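Local coordinates for protein methanogen homoaconitase large subunit (Methanocaldococcus jannaschii, PDB 4KP2) that forms part of a hydro-lyase that interconverts homocitrate and homoisocitrate through cis-homoaconitate, using a [4Fe-4S] cluster, in 2-oxosuberate biosynthesis, at residues K27-K32 against K171-I176; I176-V181 against K198-R203; V193-K198 against E285-D290; Y251-R256 against E261-L266. All coordinates share one frame; numbering follows the deposited sequence.

In the fold
Three of the four contacts serve the same mixed sheet. Interactions 1 and 2 use strand 167-180 in succession, sharing I176, with centres about 19 Å apart. Interactions 2 and 3 share K198 on helix 189-200; their centres lie about 8 Å apart, and strand 167-180 runs parallel to its neighbour 282-286, probably bonded to it through D179 O and I286 N (3.1 Å). Along the chain, interaction 1 closes before interaction 3 opens, whereas interactions 2 and 3 alternate. Interaction 4, between helices 246-254 and 260-267, falls within the long excursion separating the two segments of interaction 3, yet lies about 31 Å from it, centre to centre. All are structural packing away from the predicted cluster cysteines.

Interaction 1: residues K27-K32 against K171-I176; sequences KILSKK and KVPKTI
L29 of helix 24-33 meets V172 of the segment 171-176 through one methyl, CD1, which sits against the fork of the valine: CD1 is 3.7 Å from V172 CG2 and 3.9 Å from V172 CG1. The near-equal distances show that both branches take part. L29 keeps CG beside its backbone N, with CD1 anti to CA (chi2 180°), which carries this methyl out to the valine. V172 turns CG1 opposite its own N (chi1 -179°), leaving both methyls facing the leucine. The two side chains slide past each other in opposite directions. A looser touch, L29 CD1 to P173 CD at 4.4 Å, widens the patch. F150 touches both L29 and P173, while I43 packs on L29 and V172, making the surroundings apolar and buried. No hydrogen bond joins the segments. The arrangement is helix-on-sheet packing: helix 24-33 rests against the break in strand 167-180, at V172 and P173, and against its antiparallel neighbour 42-46, with strand 150-153 of a separate parallel sheet also in contact.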
loop_
_atom_site.group_PDB
_atom_site.type_symbol
_atom_site.label_atom_id
_atom_site.label_comp_id
_atom_site.label_asym_id
_atom_site.label_seq_id
_atom_site.Cartn_x
_atom_site.Cartn_y
_atom_site.Cartn_z
ATOM N N LYS A 27 -31.036 -23.928 -16.766
ATOM C CA LYS A 27 -31.164 -24.969 -15.753
ATOM C C LYS A 27 -30.959 -24.423 -14.345
ATOM O O LYS A 27 -31.617 -24.859 -13.402
ATOM C CB LYS A 27 -30.187 -26.114 -16.020
ATOM C CG LYS A 27 -30.607 -27.035 -17.149
ATOM C CD LYS A 27 -29.779 -28.307 -17.154
ATOM C CE LYS A 27 -30.315 -29.304 -18.167
ATOM N NZ LYS A 27 -29.591 -30.602 -18.106
ATOM N N ILE A 28 -30.043 -23.470 -14.209
ATOM C CA ILE A 28 -29.765 -22.856 -12.915
ATOM C C ILE A 28 -30.953 -22.027 -12.435
ATOM O O ILE A 28 -31.353 -22.111 -11.273
ATOM C CB ILE A 28 -28.505 -21.968 -12.970
ATOM C CG1 ILE A 28 -27.259 -22.821 -13.215
ATOM C CG2 ILE A 28 -28.343 -21.187 -11.679
ATOM C CD1 ILE A 28 -26.002 -22.009 -13.449
ATOM N N LEU A 29 -31.518 -21.234 -13.339
ATOM C CA LEU A 29 -32.625 -20.349 -12.998
ATOM C C LEU A 29 -33.925 -21.110 -12.758
ATOM O O LEU A 29 -34.745 -20.705 -11.934
ATOM C CB LEU A 29 -32.822 -19.298 -14.092
ATOM C CG LEU A 29 -31.663 -18.321 -14.300
ATOM C CD1 LEU A 29 -31.987 -17.343 -15.415
ATOM C CD2 LEU A 29 -31.357 -17.582 -13.010
ATOM N N SER A 30 -34.110 -22.214 -13.476
ATOM C CA SER A 30 -35.330 -23.006 -13.348
ATOM C C SER A 30 -35.436 -23.684 -11.987
ATOM O O SER A 30 -36.491 -23.657 -11.353
ATOM C CB SER A 30 -35.420 -24.046 -14.465
ATOM O OG SER A 30 -35.590 -23.419 -15.724
ATOM N N LYS A 31 -34.340 -24.293 -11.544
ATOM C CA LYS A 31 -34.299 -24.937 -10.238
ATOM C C LYS A 31 -34.463 -23.902 -9.131
ATOM O O LYS A 31 -35.099 -24.160 -8.107
ATOM C CB LYS A 31 -32.986 -25.703 -10.057
ATOM C CG LYS A 31 -32.705 -26.122 -8.622
ATOM C CD LYS A 31 -31.470 -27.003 -8.526
ATOM C CE LYS A 31 -31.753 -28.400 -9.050
ATOM N NZ LYS A 31 -32.809 -29.079 -8.246
ATOM N N LYS A 32 -33.893 -22.723 -9.353
ATOM C CA LYS A 32 -33.944 -21.653 -8.368
ATOM C C LYS A 32 -35.347 -21.058 -8.241
ATOM O O LYS A 32 -35.735 -20.590 -7.170
ATOM C CB LYS A 32 -32.931 -20.559 -8.716
ATOM C CG LYS A 32 -32.801 -19.482 -7.655
ATOM C CD LYS A 32 -32.534 -20.102 -6.294
ATOM C CE LYS A 32 -32.701 -19.088 -5.181
ATOM N NZ LYS A 32 -32.511 -19.706 -3.840
ATOM N N LYS A 171 -34.361 -10.879 -16.913
ATOM C CA LYS A 171 -34.797 -11.630 -18.077
ATOM C C LYS A 171 -33.783 -12.728 -18.363
ATOM O O LYS A 171 -32.586 -12.459 -18.463
ATOM C CB LYS A 171 -34.926 -10.708 -19.288
ATOM C CG LYS A 171 -35.454 -11.394 -20.536
ATOM C CD LYS A 171 -35.510 -10.448 -21.731
ATOM C CE LYS A 171 -36.591 -9.380 -21.576
ATOM N NZ LYS A 171 -36.144 -8.183 -20.803
ATOM N N VAL A 172 -34.265 -13.964 -18.482
ATOM C CA VAL A 172 -33.393 -15.100 -18.763
ATOM C C VAL A 172 -32.658 -14.890 -20.080
ATOM O O VAL A 172 -33.277 -14.835 -21.143
ATOM C CB VAL A 172 -34.175 -16.423 -18.819
ATOM C CG1 VAL A 172 -33.228 -17.585 -19.091
ATOM C CG2 VAL A 172 -34.937 -16.644 -17.525
ATOM N N PRO A 173 -31.326 -14.767 -20.007
ATOM C CA PRO A 173 -30.496 -14.399 -21.157
ATOM C C PRO A 173 -30.277 -15.553 -22.124
ATOM O O PRO A 173 -30.441 -16.716 -21.757
ATOM C CB PRO A 173 -29.169 -14.016 -20.505
ATOM C CG PRO A 173 -29.100 -14.888 -19.298
ATOM C CD PRO A 173 -30.517 -15.003 -18.797
ATOM N N LYS A 174 -29.914 -15.217 -23.357
ATOM C CA LYS A 174 -29.493 -16.215 -24.326
ATOM C C LYS A 174 -28.066 -16.624 -23.988
ATOM O O LYS A 174 -27.372 -15.921 -23.253
ATOM C CB LYS A 174 -29.570 -15.650 -25.746
ATOM C CG LYS A 174 -30.973 -15.238 -26.168
ATOM C CD LYS A 174 -30.975 -14.593 -27.545
ATOM C CE LYS A 174 -32.376 -14.172 -27.960
ATOM N NZ LYS A 174 -32.376 -13.492 -29.285
ATOM N N THR A 175 -27.628 -17.761 -24.518
ATOM C CA THR A 175 -26.319 -18.290 -24.161
ATOM C C THR A 175 -25.406 -18.522 -25.359
ATOM O O THR A 175 -25.688 -19.357 -26.218
ATOM C CB THR A 175 -26.444 -19.605 -23.372
ATOM O OG1 THR A 175 -27.099 -19.356 -22.123
ATOM C CG2 THR A 175 -25.071 -20.195 -23.107
ATOM N N ILE A 176 -24.308 -17.776 -25.406
ATOM C CA ILE A 176 -23.257 -18.034 -26.378
ATOM C C ILE A 176 -22.286 -19.062 -25.799
ATOM O O ILE A 176 -21.513 -18.768 -24.883
ATOM C CB ILE A 176 -22.529 -16.732 -26.791
ATOM C CG1 ILE A 176 -21.170 -17.036 -27.428
ATOM C CG2 ILE A 176 -22.372 -15.807 -25.600
ATOM C CD1 ILE A 176 -21.255 -17.670 -28.795
#

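Interaction 2: residues I176-V181 against K198-R203; sequences IRVDIV and KEIGRR
In the beta-alpha-beta unit formed by strand 167-180, helix 189-200 and strand 208-213, I200 at the end of the helix packs its CD1 methyl onto I176 and V178 of the first strand. The evidence is a pair of carbon contacts: I200 CD1 lies 4.0 Å from V178 CG2, and I200 CD1 lies 4.4 Å from I176 CG1. I200 is extended at its second torsion (chi2 -176°), which carries CD1 outward to the strand, where it and V178 cross obliquely. With residues two apart on the strand both pointing toward the helix, the patch under the helix end is apolar; I210 of the parallel strand 208-213 touches I176 and V178 and adds to it. Directly after I200 the helix ends, since G201 leaves helical geometry with a positive phi of 110°, and the chain turns off toward the second strand. R177 and D179, each next to V178 along the strand, form a side-on, two-pronged salt bridge. R177 NE bonds D179 OD1 at 2.9 Å (N-H...O angle 163°), and R177 NH2 bonds D179 OD2 at 2.8 Å. Both oxygens lie close to the guanidinium plane, although the nitrogens approach from above the carboxylate plane, so the two flat groups are tilted against each other. The remaining nitrogen, R177 NH1, is taken by a salt bridge to E211.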
loop_
_atom_site.group_PDB
_atom_site.type_symbol
_atom_site.label_atom_id
_atom_site.label_comp_id
_atom_site.label_asym_id
_atom_site.label_seq_id
_atom_site.Cartn_x
_atom_site.Cartn_y
_atom_site.Cartn_z
ATOM N N ILE A 176 -24.308 -17.776 -25.406
ATOM C CA ILE A 176 -23.257 -18.034 -26.378
ATOM C C ILE A 176 -22.286 -19.062 -25.799
ATOM O O ILE A 176 -21.513 -18.768 -24.883
ATOM C CB ILE A 176 -22.529 -16.732 -26.791
ATOM C CG1 ILE A 176 -21.170 -17.036 -27.428
ATOM C CG2 ILE A 176 -22.372 -15.807 -25.600
ATOM C CD1 ILE A 176 -21.255 -17.670 -28.795
ATOM N N ARG A 177 -22.359 -20.281 -26.324
ATOM C CA ARG A 177 -21.526 -21.375 -25.848
ATOM C C ARG A 177 -20.099 -21.231 -26.358
ATOM O O ARG A 177 -19.875 -21.042 -27.552
ATOM C CB ARG A 177 -22.110 -22.712 -26.301
ATOM C CG ARG A 177 -21.174 -23.893 -26.129
ATOM C CD ARG A 177 -21.098 -24.356 -24.689
ATOM N NE ARG A 177 -20.230 -25.522 -24.559
ATOM C CZ ARG A 177 -20.167 -26.295 -23.480
ATOM N NH1 ARG A 177 -20.928 -26.034 -22.427
ATOM N NH2 ARG A 177 -19.345 -27.337 -23.457
ATOM N N VAL A 178 -19.138 -21.318 -25.445
ATOM C CA VAL A 178 -17.730 -21.217 -25.808
ATOM C C VAL A 178 -16.975 -22.482 -25.414
ATOM O O VAL A 178 -16.589 -22.654 -24.257
ATOM C CB VAL A 178 -17.062 -19.994 -25.152
ATOM C CG1 VAL A 178 -15.607 -19.890 -25.581
ATOM C CG2 VAL A 178 -17.815 -18.724 -25.514
ATOM N N ASP A 179 -16.779 -23.371 -26.382
ATOM C CA ASP A 179 -16.005 -24.585 -26.158
ATOM C C ASP A 179 -14.523 -24.322 -26.385
ATOM O O ASP A 179 -14.124 -23.836 -27.443
ATOM C CB ASP A 179 -16.480 -25.714 -27.077
ATOM C CG ASP A 179 -17.794 -26.320 -26.627
ATOM O OD1 ASP A 179 -18.855 -25.860 -27.099
ATOM O OD2 ASP A 179 -17.766 -27.260 -25.805
ATOM N N ILE A 180 -13.711 -24.642 -25.385
ATOM C CA ILE A 180 -12.270 -24.462 -25.490
ATOM C C ILE A 180 -11.564 -25.813 -25.473
ATOM O O ILE A 180 -11.529 -26.494 -24.450
ATOM C CB ILE A 180 -11.730 -23.585 -24.351
ATOM C CG1 ILE A 180 -12.530 -22.284 -24.259
ATOM C CG2 ILE A 180 -10.255 -23.290 -24.561
ATOM C CD1 ILE A 180 -12.067 -21.360 -23.160
ATOM N N VAL A 181 -11.010 -26.198 -26.617
ATOM C CA VAL A 181 -10.353 -27.494 -26.750
ATOM C C VAL A 181 -8.918 -27.348 -27.242
ATOM O O VAL A 181 -8.532 -26.297 -27.751
ATOM C CB VAL A 181 -11.120 -28.417 -27.713
ATOM C CG1 VAL A 181 -12.500 -28.740 -27.154
ATOM C CG2 VAL A 181 -11.227 -27.775 -29.085
ATOM N N LYS A 198 -11.691 -11.787 -28.556
ATOM C CA LYS A 198 -11.485 -11.328 -29.928
ATOM C C LYS A 198 -12.468 -11.974 -30.886
ATOM O O LYS A 198 -13.083 -11.297 -31.709
ATOM C CB LYS A 198 -10.063 -11.625 -30.397
ATOM C CG LYS A 198 -8.994 -11.151 -29.453
ATOM C CD LYS A 198 -9.241 -9.725 -28.993
ATOM C CE LYS A 198 -9.401 -9.681 -27.481
ATOM N NZ LYS A 198 -8.528 -8.671 -26.820
ATOM N N GLU A 199 -12.599 -13.292 -30.777
ATOM C CA GLU A 199 -13.520 -14.043 -31.614
ATOM C C GLU A 199 -14.943 -13.556 -31.380
ATOM O O GLU A 199 -15.773 -13.568 -32.287
ATOM C CB GLU A 199 -13.423 -15.539 -31.307
ATOM C CG GLU A 199 -13.265 -16.420 -32.536
ATOM C CD GLU A 199 -11.872 -16.344 -33.134
ATOM O OE1 GLU A 199 -10.951 -15.868 -32.437
ATOM O OE2 GLU A 199 -11.700 -16.760 -34.299
ATOM N N ILE A 200 -15.209 -13.117 -30.155
ATOM C CA ILE A 200 -16.528 -12.625 -29.781
ATOM C C ILE A 200 -16.636 -11.114 -29.954
ATOM O O ILE A 200 -17.522 -10.622 -30.653
ATOM C CB ILE A 200 -16.865 -12.993 -28.325
ATOM C CG1 ILE A 200 -16.884 -14.513 -28.154
ATOM C CG2 ILE A 200 -18.197 -12.389 -27.921
ATOM C CD1 ILE A 200 -17.302 -14.967 -26.774
ATOM N N GLY A 201 -15.729 -10.381 -29.316
ATOM C CA GLY A 201 -15.741 -8.931 -29.378
ATOM C C GLY A 201 -16.129 -8.315 -28.049
ATOM O O GLY A 201 -16.626 -9.005 -27.162
ATOM N N ARG A 202 -15.905 -7.012 -27.912
ATOM C CA ARG A 202 -16.217 -6.311 -26.671
ATOM C C ARG A 202 -17.716 -6.075 -26.517
ATOM O O ARG A 202 -18.181 -5.659 -25.456
ATOM C CB ARG A 202 -15.469 -4.978 -26.597
ATOM C CG ARG A 202 -15.754 -4.034 -27.754
ATOM C CD ARG A 202 -15.115 -2.672 -27.521
ATOM N NE ARG A 202 -15.121 -1.846 -28.724
ATOM C CZ ARG A 202 -14.053 -1.624 -29.483
ATOM N NH1 ARG A 202 -14.149 -0.863 -30.563
ATOM N NH2 ARG A 202 -12.884 -2.158 -29.162
ATOM N N ARG A 203 -18.468 -6.345 -27.578
ATOM C CA ARG A 203 -19.910 -6.139 -27.559
ATOM C C ARG A 203 -20.631 -7.303 -28.230
ATOM O O ARG A 203 -21.828 -7.227 -28.504
ATOM C CB ARG A 203 -20.264 -4.831 -28.266
ATOM C CG ARG A 203 -21.377 -4.039 -27.601
ATOM C CD ARG A 203 -21.760 -2.835 -28.447
ATOM N NE ARG A 203 -22.489 -1.829 -27.681
ATOM C CZ ARG A 203 -21.921 -0.769 -27.114
ATOM N NH1 ARG A 203 -20.614 -0.576 -27.230
ATOM N NH2 ARG A 203 -22.658 0.099 -26.435
#

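Interaction 3: residues V193-K198 against E285-D290; sequences VLRVCK and EIDITD
R195 approaches I286 with the aliphatic start of its side chain. Its CB points at the strand, and R195 CB lies 4.5 Å from I286 CG2. CG, placed opposite the backbone N (chi1 -171°), makes the closest touch, with R195 CG to I286 CG2 at 3.8 Å; the two side chains lie obliquely across one another there. A bend at the next bond (chi2 65°) then turns CD away from the isoleucine, CD being 5.1 Å from I286 CG2, and sends the guanidinium along the helix. At the tip NH1 forms a salt bridge with E199, one turn farther on. NH2 lies 4.4 Å from D287 OD1, beyond salt-bridge range; because that oxygen stands well out of the guanidinium plane, only an electrostatic attraction is likely. Helix 189-200 thus packs over the end of strand 282-286, with Q294 of strand 294-296 against R195, E199 on I286, and the backbone of I286 bonded to D179 of strand 167-180.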
loop_
_atom_site.group_PDB
_atom_site.type_symbol
_atom_site.label_atom_id
_atom_site.label_comp_id
_atom_site.label_asym_id
_atom_site.label_seq_id
_atom_site.Cartn_x
_atom_site.Cartn_y
_atom_site.Cartn_z
ATOM N N VAL A 193 -8.608 -16.440 -22.076
ATOM C CA VAL A 193 -9.786 -15.580 -22.022
ATOM C C VAL A 193 -9.611 -14.337 -22.897
ATOM O O VAL A 193 -10.588 -13.781 -23.399
ATOM C CB VAL A 193 -10.149 -15.184 -20.571
ATOM C CG1 VAL A 193 -9.132 -14.207 -20.001
ATOM C CG2 VAL A 193 -11.552 -14.599 -20.515
ATOM N N LEU A 194 -8.365 -13.916 -23.091
ATOM C CA LEU A 194 -8.075 -12.806 -23.989
ATOM C C LEU A 194 -8.306 -13.223 -25.435
ATOM O O LEU A 194 -8.667 -12.404 -26.275
ATOM C CB LEU A 194 -6.641 -12.309 -23.805
ATOM C CG LEU A 194 -6.384 -11.350 -22.642
ATOM C CD1 LEU A 194 -4.911 -10.985 -22.570
ATOM C CD2 LEU A 194 -7.241 -10.102 -22.785
ATOM N N ARG A 195 -8.096 -14.503 -25.720
ATOM C CA ARG A 195 -8.328 -15.026 -27.060
ATOM C C ARG A 195 -9.826 -15.106 -27.331
ATOM O O ARG A 195 -10.275 -14.964 -28.469
ATOM C CB ARG A 195 -7.695 -16.407 -27.215
ATOM C CG ARG A 195 -7.708 -16.934 -28.639
ATOM C CD ARG A 195 -6.847 -16.067 -29.542
ATOM N NE ARG A 195 -6.882 -16.516 -30.930
ATOM C CZ ARG A 195 -7.769 -16.098 -31.825
ATOM N NH1 ARG A 195 -8.700 -15.219 -31.478
ATOM N NH2 ARG A 195 -7.727 -16.559 -33.068
ATOM N N VAL A 196 -10.594 -15.330 -26.270
ATOM C CA VAL A 196 -12.045 -15.429 -26.372
ATOM C C VAL A 196 -12.659 -14.070 -26.694
ATOM O O VAL A 196 -13.635 -13.978 -27.442
ATOM C CB VAL A 196 -12.657 -15.982 -25.069
ATOM C CG1 VAL A 196 -14.171 -16.057 -25.171
ATOM C CG2 VAL A 196 -12.079 -17.352 -24.755
ATOM N N CYS A 197 -12.070 -13.013 -26.142
ATOM C CA CYS A 197 -12.609 -11.666 -26.295
ATOM C C CYS A 197 -12.471 -11.112 -27.715
ATOM O O CYS A 197 -13.064 -10.085 -28.041
ATOM C CB CYS A 197 -11.960 -10.709 -25.289
ATOM S SG CYS A 197 -12.258 -11.108 -23.547
ATOM N N LYS A 198 -11.691 -11.787 -28.556
ATOM C CA LYS A 198 -11.485 -11.328 -29.928
ATOM C C LYS A 198 -12.468 -11.974 -30.886
ATOM O O LYS A 198 -13.083 -11.297 -31.709
ATOM C CB LYS A 198 -10.063 -11.625 -30.397
ATOM C CG LYS A 198 -8.994 -11.151 -29.453
ATOM C CD LYS A 198 -9.241 -9.725 -28.993
ATOM C CE LYS A 198 -9.401 -9.681 -27.481
ATOM N NZ LYS A 198 -8.528 -8.671 -26.820
ATOM N N GLU A 285 -15.822 -22.223 -31.029
ATOM C CA GLU A 285 -14.749 -23.090 -30.565
ATOM C C GLU A 285 -13.407 -22.404 -30.785
ATOM O O GLU A 285 -13.169 -21.813 -31.837
ATOM C CB GLU A 285 -14.796 -24.439 -31.284
ATOM C CG GLU A 285 -13.703 -25.406 -30.864
ATOM C CD GLU A 285 -13.988 -26.830 -31.298
ATOM O OE1 GLU A 285 -15.135 -27.288 -31.113
ATOM O OE2 GLU A 285 -13.066 -27.488 -31.825
ATOM N N ILE A 286 -12.540 -22.475 -29.782
ATOM C CA ILE A 286 -11.264 -21.774 -29.825
ATOM C C ILE A 286 -10.076 -22.728 -29.871
ATOM O O ILE A 286 -9.925 -23.588 -29.006
ATOM C CB ILE A 286 -11.100 -20.836 -28.614
ATOM C CG1 ILE A 286 -12.199 -19.772 -28.610
ATOM C CG2 ILE A 286 -9.729 -20.185 -28.629
ATOM C CD1 ILE A 286 -12.194 -18.884 -29.833
ATOM N N ASP A 287 -9.239 -22.568 -30.891
ATOM C CA ASP A 287 -7.997 -23.323 -30.989
ATOM C C ASP A 287 -6.987 -22.762 -29.995
ATOM O O ASP A 287 -6.924 -21.552 -29.780
ATOM C CB ASP A 287 -7.436 -23.253 -32.410
ATOM C CG ASP A 287 -7.274 -21.827 -32.903
ATOM O OD1 ASP A 287 -8.023 -20.945 -32.430
ATOM O OD2 ASP A 287 -6.401 -21.588 -33.764
ATOM N N ILE A 288 -6.196 -23.643 -29.392
ATOM C CA ILE A 288 -5.260 -23.231 -28.354
ATOM C C ILE A 288 -3.909 -23.930 -28.504
ATOM O O ILE A 288 -2.918 -23.516 -27.904
ATOM C CB ILE A 288 -5.836 -23.520 -26.950
ATOM C CG1 ILE A 288 -5.098 -22.717 -25.877
ATOM C CG2 ILE A 288 -5.788 -25.007 -26.643
ATOM C CD1 ILE A 288 -5.445 -23.135 -24.469
ATOM N N THR A 289 -3.879 -24.983 -29.317
ATOM C CA THR A 289 -2.687 -25.814 -29.468
ATOM C C THR A 289 -1.458 -25.022 -29.905
ATOM O O THR A 289 -0.444 -25.000 -29.206
ATOM C CB THR A 289 -2.925 -26.961 -30.467
ATOM O OG1 THR A 289 -4.031 -27.758 -30.026
ATOM C CG2 THR A 289 -1.685 -27.834 -30.578
ATOM N N ASP A 290 -1.553 -24.371 -31.060
ATOM C CA ASP A 290 -0.440 -23.589 -31.585
ATOM C C ASP A 290 -0.710 -22.092 -31.467
ATOM O O ASP A 290 -0.534 -21.341 -32.427
ATOM C CB ASP A 290 -0.164 -23.961 -33.042
ATOM C CG ASP A 290 0.139 -25.437 -33.219
ATOM O OD1 ASP A 290 0.663 -26.057 -32.271
ATOM O OD2 ASP A 290 -0.148 -25.975 -34.309
#

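Interaction 4: residues Y251-R256 against E261-L266; sequences YLKKER and EDIAKL
K253 and I263 make the closest apolar touch between the two helices: K253 CG lies 3.6 Å from I263 CD1 and 4.0 Å from I263 CG1. The two side chains cross at about a right angle, and the lysine touches through a single methylene, CG. Beside this pair, L252 CD1 meets L266 CD1 at 4.0 Å. Y249, a turn earlier, packs on both I263 and L266. Flat groups supply a second kind of contact, within 251-256. L252 CD2 stands 3.6 Å above the guanidinium plane of R256, over its centre, while R256 NH1 bonds the carbonyls of A124 and V128, which helps to fix that plane. The ionic kind is represented by K265 NZ and E261 OE2 at 3.4 Å, a salt bridge one turn apart in the second helix. No hydrogen bond crosses between the segments. The pattern is that of two consecutive helices, 246-254 and the weakly bonded 260-267, joined by a short loop and packed together through apolar side chains.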
loop_
_atom_site.group_PDB
_atom_site.type_symbol
_atom_site.label_atom_id
_atom_site.label_comp_id
_atom_site.label_asym_id
_atom_site.label_seq_id
_atom_site.Cartn_x
_atom_site.Cartn_y
_atom_site.Cartn_z
ATOM N N TYR A 251 -12.044 -27.283 -4.473
ATOM C CA TYR A 251 -11.730 -25.921 -4.066
ATOM C C TYR A 251 -12.535 -25.528 -2.834
ATOM O O TYR A 251 -12.071 -24.755 -1.996
ATOM C CB TYR A 251 -12.017 -24.952 -5.213
ATOM C CG TYR A 251 -11.826 -23.494 -4.861
ATOM C CD1 TYR A 251 -10.563 -22.915 -4.873
ATOM C CD2 TYR A 251 -12.912 -22.691 -4.528
ATOM C CE1 TYR A 251 -10.387 -21.581 -4.555
ATOM C CE2 TYR A 251 -12.743 -21.360 -4.208
ATOM C CZ TYR A 251 -11.480 -20.809 -4.224
ATOM O OH TYR A 251 -11.312 -19.481 -3.906
ATOM N N LEU A 252 -13.745 -26.068 -2.730
ATOM C CA LEU A 252 -14.618 -25.771 -1.602
ATOM C C LEU A 252 -14.191 -26.548 -0.361
ATOM O O LEU A 252 -14.695 -26.307 0.737
ATOM C CB LEU A 252 -16.075 -26.077 -1.953
ATOM C CG LEU A 252 -16.633 -25.321 -3.161
ATOM C CD1 LEU A 252 -18.089 -25.685 -3.401
ATOM C CD2 LEU A 252 -16.476 -23.822 -2.969
ATOM N N LYS A 253 -13.261 -27.480 -0.541
ATOM C CA LYS A 253 -12.710 -28.233 0.577
ATOM C C LYS A 253 -11.483 -27.532 1.142
ATOM O O LYS A 253 -11.293 -27.461 2.357
ATOM C CB LYS A 253 -12.330 -29.648 0.142
ATOM C CG LYS A 253 -13.506 -30.523 -0.241
ATOM C CD LYS A 253 -13.089 -31.979 -0.328
ATOM C CE LYS A 253 -11.931 -32.165 -1.295
ATOM N NZ LYS A 253 -11.460 -33.578 -1.328
ATOM N N LYS A 254 -10.651 -27.016 0.246
ATOM C CA LYS A 254 -9.399 -26.374 0.621
ATOM C C LYS A 254 -9.625 -25.015 1.285
ATOM O O LYS A 254 -8.848 -24.597 2.146
ATOM C CB LYS A 254 -8.509 -26.237 -0.619
ATOM C CG LYS A 254 -7.386 -25.224 -0.515
ATOM C CD LYS A 254 -6.511 -25.265 -1.756
ATOM C CE LYS A 254 -5.694 -23.994 -1.906
ATOM N NZ LYS A 254 -6.561 -22.818 -2.200
ATOM N N GLU A 255 -10.709 -24.343 0.906
ATOM C CA GLU A 255 -10.951 -22.973 1.350
ATOM C C GLU A 255 -11.857 -22.849 2.577
ATOM O O GLU A 255 -11.433 -22.354 3.623
ATOM C CB GLU A 255 -11.517 -22.137 0.198
ATOM C CG GLU A 255 -10.596 -22.036 -1.010
ATOM C CD GLU A 255 -9.353 -21.212 -0.734
ATOM O OE1 GLU A 255 -9.377 -20.392 0.207
ATOM O OE2 GLU A 255 -8.351 -21.382 -1.460
ATOM N N ARG A 256 -13.103 -23.294 2.446
ATOM C CA ARG A 256 -14.116 -23.057 3.471
ATOM C C ARG A 256 -14.274 -24.240 4.415
ATOM O O ARG A 256 -15.387 -24.564 4.827
ATOM C CB ARG A 256 -15.461 -22.769 2.805
ATOM C CG ARG A 256 -15.342 -21.990 1.511
ATOM C CD ARG A 256 -16.676 -21.874 0.798
ATOM N NE ARG A 256 -16.564 -21.078 -0.419
ATOM C CZ ARG A 256 -17.569 -20.855 -1.258
ATOM N NH1 ARG A 256 -17.375 -20.117 -2.343
ATOM N NH2 ARG A 256 -18.765 -21.373 -1.015
ATOM N N GLU A 261 -19.056 -35.490 3.328
ATOM C CA GLU A 261 -20.504 -35.603 3.402
ATOM C C GLU A 261 -21.162 -34.315 2.915
ATOM O O GLU A 261 -22.234 -34.347 2.312
ATOM C CB GLU A 261 -20.935 -35.912 4.834
ATOM C CG GLU A 261 -22.392 -36.306 4.969
ATOM C CD GLU A 261 -22.756 -36.692 6.385
ATOM O OE1 GLU A 261 -21.895 -36.547 7.279
ATOM O OE2 GLU A 261 -23.900 -37.143 6.605
ATOM N N ASP A 262 -20.513 -33.184 3.180
ATOM C CA ASP A 262 -21.003 -31.892 2.707
ATOM C C ASP A 262 -20.898 -31.790 1.191
ATOM O O ASP A 262 -21.783 -31.244 0.532
ATOM C CB ASP A 262 -20.226 -30.744 3.354
ATOM C CG ASP A 262 -20.575 -30.551 4.816
ATOM O OD1 ASP A 262 -21.651 -31.020 5.244
ATOM O OD2 ASP A 262 -19.774 -29.920 5.538
ATOM N N ILE A 263 -19.805 -32.314 0.646
ATOM C CA ILE A 263 -19.580 -32.308 -0.795
ATOM C C ILE A 263 -20.617 -33.188 -1.488
ATOM O O ILE A 263 -21.107 -32.861 -2.571
ATOM C CB ILE A 263 -18.139 -32.761 -1.140
ATOM C CG1 ILE A 263 -17.222 -31.548 -1.298
ATOM C CG2 ILE A 263 -18.107 -33.588 -2.414
ATOM C CD1 ILE A 263 -17.133 -30.669 -0.071
ATOM N N ALA A 264 -20.964 -34.295 -0.840
ATOM C CA ALA A 264 -21.988 -35.196 -1.350
ATOM C C ALA A 264 -23.347 -34.505 -1.367
ATOM O O ALA A 264 -24.176 -34.767 -2.239
ATOM C CB ALA A 264 -22.045 -36.458 -0.507
ATOM N N LYS A 265 -23.567 -33.622 -0.398
ATOM C CA LYS A 265 -24.814 -32.871 -0.312
ATOM C C LYS A 265 -24.925 -31.830 -1.419
ATOM O O LYS A 265 -26.023 -31.379 -1.749
ATOM C CB LYS A 265 -24.941 -32.199 1.056
ATOM C CG LYS A 265 -25.294 -33.156 2.176
ATOM C CD LYS A 265 -25.267 -32.461 3.525
ATOM C CE LYS A 265 -25.878 -33.341 4.602
ATOM N NZ LYS A 265 -25.244 -34.686 4.642
ATOM N N LEU A 266 -23.787 -31.449 -1.988
ATOM C CA LEU A 266 -23.771 -30.484 -3.079
ATOM C C LEU A 266 -23.885 -31.192 -4.424
ATOM O O LEU A 266 -24.391 -30.626 -5.394
ATOM C CB LEU A 266 -22.498 -29.639 -3.036
ATOM C CG LEU A 266 -22.297 -28.784 -1.783
ATOM C CD1 LEU A 266 -21.031 -27.951 -1.907
ATOM C CD2 LEU A 266 -23.508 -27.896 -1.537
#